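Local coordinates for protein putative alpha-galactosidase/melibiase (Bacteroides fragilis, PDB 4OGZ) that probably hydrolyses terminal, non-reducing alpha-D-galactose residues from alpha-galactosides, as a putative alpha-galactosidase (melibiase) of glycosyl hydrolase family 27, at residues 64-68 against 91-95; 262-266 against 309-314. One frame throughout, in Å; residues are numbered along the deposited sequence.

Contact 1: 64-68 against 91-95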
# COMPACT_ATOMS: atom_id res chain seq x y z
N LYS A 64 21.07 -8.79 -6.32
CA LYS A 64 20.30 -9.63 -7.18
C LYS A 64 20.53 -11.07 -6.75
O LYS A 64 21.67 -11.46 -6.61
CB LYS A 64 20.77 -9.46 -8.61
CG LYS A 64 20.35 -10.59 -9.51
CD LYS A 64 20.26 -10.15 -10.96
CE LYS A 64 21.58 -9.68 -11.52
NZ LYS A 64 21.41 -9.18 -12.91
N VAL A 65 19.45 -11.81 -6.47
CA VAL A 65 19.58 -13.24 -6.16
C VAL A 65 19.10 -13.95 -7.40
O VAL A 65 17.96 -13.79 -7.85
CB VAL A 65 18.77 -13.69 -4.91
CG1 VAL A 65 18.91 -15.19 -4.72
CG2 VAL A 65 19.19 -12.95 -3.65
N VAL A 66 19.97 -14.80 -7.92
CA VAL A 66 19.67 -15.56 -9.12
C VAL A 66 18.87 -16.82 -8.86
O VAL A 66 18.02 -17.20 -9.64
CB VAL A 66 20.98 -15.92 -9.83
CG1 VAL A 66 20.71 -16.80 -11.04
CG2 VAL A 66 21.69 -14.64 -10.22
N GLU A 67 19.12 -17.48 -7.73
CA GLU A 67 18.50 -18.78 -7.49
C GLU A 67 17.18 -18.62 -6.72
O GLU A 67 17.15 -17.97 -5.68
CB GLU A 67 19.47 -19.72 -6.75
CG GLU A 67 20.87 -19.77 -7.35
CD GLU A 67 21.85 -18.74 -6.75
OE1 GLU A 67 21.41 -17.75 -6.07
OE2 GLU A 67 23.08 -18.92 -6.98
N LYS A 68 16.14 -19.26 -7.24
CA LYS A 68 14.84 -19.32 -6.59
C LYS A 68 14.98 -19.92 -5.19
O LYS A 68 15.79 -20.79 -4.97
CB LYS A 68 13.89 -20.13 -7.45
CG LYS A 68 12.42 -19.93 -7.15
CD LYS A 68 11.51 -20.75 -8.06
CE LYS A 68 11.77 -20.54 -9.56
NZ LYS A 68 10.86 -19.52 -10.18
N ASN A 91 11.80 -14.28 -0.06
CA ASN A 91 11.32 -15.26 -0.96
C ASN A 91 11.60 -14.85 -2.41
O ASN A 91 11.00 -13.89 -2.95
CB ASN A 91 9.84 -15.51 -0.76
CG ASN A 91 9.30 -16.49 -1.76
OD1 ASN A 91 9.00 -16.13 -2.89
ND2 ASN A 91 9.26 -17.75 -1.37
N ILE A 92 12.54 -15.56 -3.03
CA ILE A 92 12.95 -15.29 -4.38
C ILE A 92 12.18 -16.31 -5.15
O ILE A 92 12.46 -17.52 -5.04
CB ILE A 92 14.47 -15.44 -4.60
CG1 ILE A 92 15.23 -14.43 -3.76
CG2 ILE A 92 14.83 -15.27 -6.09
CD1 ILE A 92 14.84 -12.97 -4.03
N GLY A 93 11.19 -15.84 -5.89
CA GLY A 93 10.17 -16.73 -6.42
C GLY A 93 9.27 -16.10 -7.46
O GLY A 93 9.59 -15.10 -8.08
N ASP A 94 8.10 -16.71 -7.61
CA ASP A 94 7.12 -16.26 -8.58
C ASP A 94 6.20 -15.15 -8.06
O ASP A 94 5.31 -14.76 -8.77
CB ASP A 94 6.28 -17.47 -9.01
CG ASP A 94 7.15 -18.56 -9.58
OD1 ASP A 94 8.13 -18.20 -10.29
OD2 ASP A 94 6.90 -19.75 -9.25
N GLU A 95 6.43 -14.66 -6.84
CA GLU A 95 5.49 -13.72 -6.20
C GLU A 95 6.09 -12.35 -5.85
O GLU A 95 7.18 -12.22 -5.32
CB GLU A 95 4.95 -14.38 -4.91
CG GLU A 95 4.23 -15.72 -5.08
CD GLU A 95 2.92 -15.61 -5.86
OE1 GLU A 95 2.40 -14.48 -6.07
OE2 GLU A 95 2.39 -16.67 -6.26

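Contact 2: 262-266 against 309-314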
# COMPACT_ATOMS: atom_id res chain seq x y z
N TRP A 262 -10.98 -9.42 -9.32
CA TRP A 262 -10.52 -10.39 -8.28
C TRP A 262 -10.52 -11.83 -8.79
O TRP A 262 -9.74 -12.65 -8.33
CB TRP A 262 -11.37 -10.26 -6.99
CG TRP A 262 -12.86 -10.12 -7.18
CD1 TRP A 262 -13.76 -11.11 -7.19
CD2 TRP A 262 -13.60 -8.90 -7.44
NE1 TRP A 262 -15.04 -10.61 -7.43
CE2 TRP A 262 -14.96 -9.26 -7.58
CE3 TRP A 262 -13.25 -7.55 -7.55
CZ2 TRP A 262 -15.97 -8.32 -7.82
CZ3 TRP A 262 -14.26 -6.61 -7.80
CH2 TRP A 262 -15.59 -6.99 -7.94
N LYS A 263 -11.38 -12.15 -9.73
CA LYS A 263 -11.39 -13.51 -10.29
C LYS A 263 -10.30 -13.79 -11.32
O LYS A 263 -9.89 -14.91 -11.45
CB LYS A 263 -12.73 -13.79 -10.94
CG LYS A 263 -13.84 -13.88 -9.90
CD LYS A 263 -15.19 -13.75 -10.54
CE LYS A 263 -16.28 -13.95 -9.51
NZ LYS A 263 -17.59 -14.07 -10.21
N TRP A 264 -9.87 -12.79 -12.08
CA TRP A 264 -8.92 -13.04 -13.16
C TRP A 264 -7.61 -12.24 -13.12
O TRP A 264 -6.72 -12.48 -13.93
CB TRP A 264 -9.59 -12.79 -14.54
CG TRP A 264 -10.25 -11.43 -14.71
CD1 TRP A 264 -11.59 -11.15 -14.58
CD2 TRP A 264 -9.63 -10.19 -15.04
NE1 TRP A 264 -11.84 -9.82 -14.80
CE2 TRP A 264 -10.65 -9.20 -15.08
CE3 TRP A 264 -8.31 -9.81 -15.29
CZ2 TRP A 264 -10.38 -7.88 -15.36
CZ3 TRP A 264 -8.05 -8.49 -15.57
CH2 TRP A 264 -9.08 -7.53 -15.62
N ALA A 265 -7.46 -11.32 -12.19
CA ALA A 265 -6.26 -10.47 -12.19
C ALA A 265 -4.95 -11.24 -11.95
O ALA A 265 -3.97 -11.01 -12.64
CB ALA A 265 -6.41 -9.32 -11.20
N LYS A 266 -4.96 -12.19 -11.03
CA LYS A 266 -3.81 -12.97 -10.75
C LYS A 266 -3.46 -13.76 -12.02
O LYS A 266 -2.28 -13.89 -12.38
CB LYS A 266 -4.06 -13.89 -9.52
CG LYS A 266 -2.82 -14.54 -8.85
CD LYS A 266 -2.92 -14.57 -7.31
CE LYS A 266 -1.71 -15.19 -6.60
NZ LYS A 266 -1.54 -14.72 -5.18
N TYR A 309 -10.34 -13.70 -2.05
CA TYR A 309 -9.52 -13.49 -3.26
C TYR A 309 -8.17 -12.89 -2.97
O TYR A 309 -7.35 -12.81 -3.87
CB TYR A 309 -10.28 -12.61 -4.31
CG TYR A 309 -11.55 -13.29 -4.82
CD1 TYR A 309 -11.49 -14.23 -5.85
CD2 TYR A 309 -12.79 -13.01 -4.24
CE1 TYR A 309 -12.64 -14.85 -6.30
CE2 TYR A 309 -13.94 -13.65 -4.68
CZ TYR A 309 -13.85 -14.57 -5.70
OH TYR A 309 -14.97 -15.19 -6.13
N ALA A 310 -7.94 -12.45 -1.73
CA ALA A 310 -6.69 -11.82 -1.34
C ALA A 310 -5.84 -12.80 -0.57
O ALA A 310 -6.35 -13.55 0.24
CB ALA A 310 -6.92 -10.61 -0.47
N ARG A 311 -4.54 -12.71 -0.79
CA ARG A 311 -3.55 -13.49 -0.06
C ARG A 311 -2.17 -12.97 -0.41
O ARG A 311 -2.03 -12.19 -1.34
CB ARG A 311 -3.71 -14.97 -0.39
CG ARG A 311 -3.52 -15.31 -1.85
CD ARG A 311 -3.36 -16.83 -1.97
NE ARG A 311 -3.19 -17.26 -3.37
CZ ARG A 311 -4.15 -17.35 -4.29
NH1 ARG A 311 -5.43 -17.06 -3.99
NH2 ARG A 311 -3.84 -17.75 -5.52
N PRO A 312 -1.13 -13.45 0.29
CA PRO A 312 0.19 -12.92 -0.08
C PRO A 312 0.43 -12.96 -1.59
O PRO A 312 0.15 -13.97 -2.22
CB PRO A 312 1.14 -13.84 0.69
CG PRO A 312 0.38 -14.06 1.97
CD PRO A 312 -1.03 -14.30 1.49
N GLY A 313 0.84 -11.83 -2.17
CA GLY A 313 1.08 -11.77 -3.60
C GLY A 313 -0.08 -11.34 -4.49
O GLY A 313 0.08 -11.29 -5.69
N GLY A 314 -1.23 -11.02 -3.91
CA GLY A 314 -2.36 -10.55 -4.67
C GLY A 314 -3.44 -9.97 -3.81
O GLY A 314 -4.10 -10.70 -3.08
O HOH W 1 -4.31 -13.28 -4.11

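Contact 1: 64-68 against 91-95
At one end of the N-terminal Ig-like domain, a beta sandwich, Val65 and Lys68 of the loop joining strands 60-64 and 69-79 meet Ile92 and Asp94, where strand 82-92 runs out. Strand 60-64 belongs to one sheet, strands 69-79 and 82-92 to the other, so residues 65-68 carry the chain across from sheet to sheet. Between loop and strand lies a small apolar patch. Val65 and Ile92 both send their side chains inward, and CB of Val65 rests 3.8 Å from CG1 of Ile92, with CG1 of Val65 close to the same methylene. The other branch of Ile92, CG2, stands anti to its backbone N and lies against the loop backbone, 3.6 Å from the carbonyl O of Glu67. Tyr71 packs on both Val65 and Ile92, and Pro49 and Pro25 add to the same apolar cluster.

Nearer the solvent, Lys68 runs over the strand end. CA of Lys68 makes a C-H...O contact with O of Ile92 (3.4 Å), and CG of Lys68 lies 3.2 Å from that same oxygen. The chain then passes Gly93, where CG of Lys68 lies 4.0 Å from CA of Gly93. It leaves the backbone extended, but bends at chi3 (-54°) and again at chi4 (-96°), which swings the ammonium group round to Asp94. The two side chains meet at about a right angle in an exposed salt bridge. Its hydrogen bond is weak, and it is one-sided: NZ of Lys68 sits 3.0 Å from OD1 of Asp94 but 4.1 Å from OD2.

Contact 2: 262-266 against 309-314
A single water is gripped by three groups, linking Lys266 to the loop 309-314. It donates to O of Gly314 at 2.8 Å and to O of Tyr309 at 3.1 Å, and accepts a longer bond from NZ of Lys266. NZ of Lys266 also lies over one face of the Arg311 guanidinium, 3.5 Å from NE of Arg311; the two side chains cross at about a right angle, and the nearby carboxylate of Glu95 may ease the closeness of the like charges. Arg311 to Gly314 form a type II beta turn, closed by the bond from N of Gly314 to O of Arg311. In the TIM barrel, this turn leads into strand 315-317, while 262-266 lies on the short, weakly bonded helix 261-264 and the chain just after it, ahead of the neighbouring parallel strand 272-274. Beside that helix the contact becomes aromatic. Trp262 turns the edge of its five-membered ring to the face of Tyr309, planes at 57°, and CD1 of Trp262 stands 3.5 Å above the phenol ring, over the centre. The indole gets there with CG between backbone N and carbonyl carbon (chi1 43°). Lys263, salt-bridged to Glu260, brushes the phenol with its methylenes, CE lying 3.8 Å from OH of Tyr309.

Overall arrangement
The contacts follow one another along the chain: contact 1 closes within the Ig-like domain before contact 2 opens in the TIM barrel, and their centres are about 20 Å apart. They share no sheet. Contact 1 joins a loop to the end of strand 82-92, whereas contact 2 packs segments leading toward the adjacent barrel strands 272-274 and 315-317. Yet they meet at the domain junction, where Glu95, just past the Ig-like domain's last strand, packs near Gly313 and Lys266. Gly313 also bonds through its backbone to Leu97, and Pro312 touches Leu98, so the linker into the barrel lies directly against the turn of contact 2.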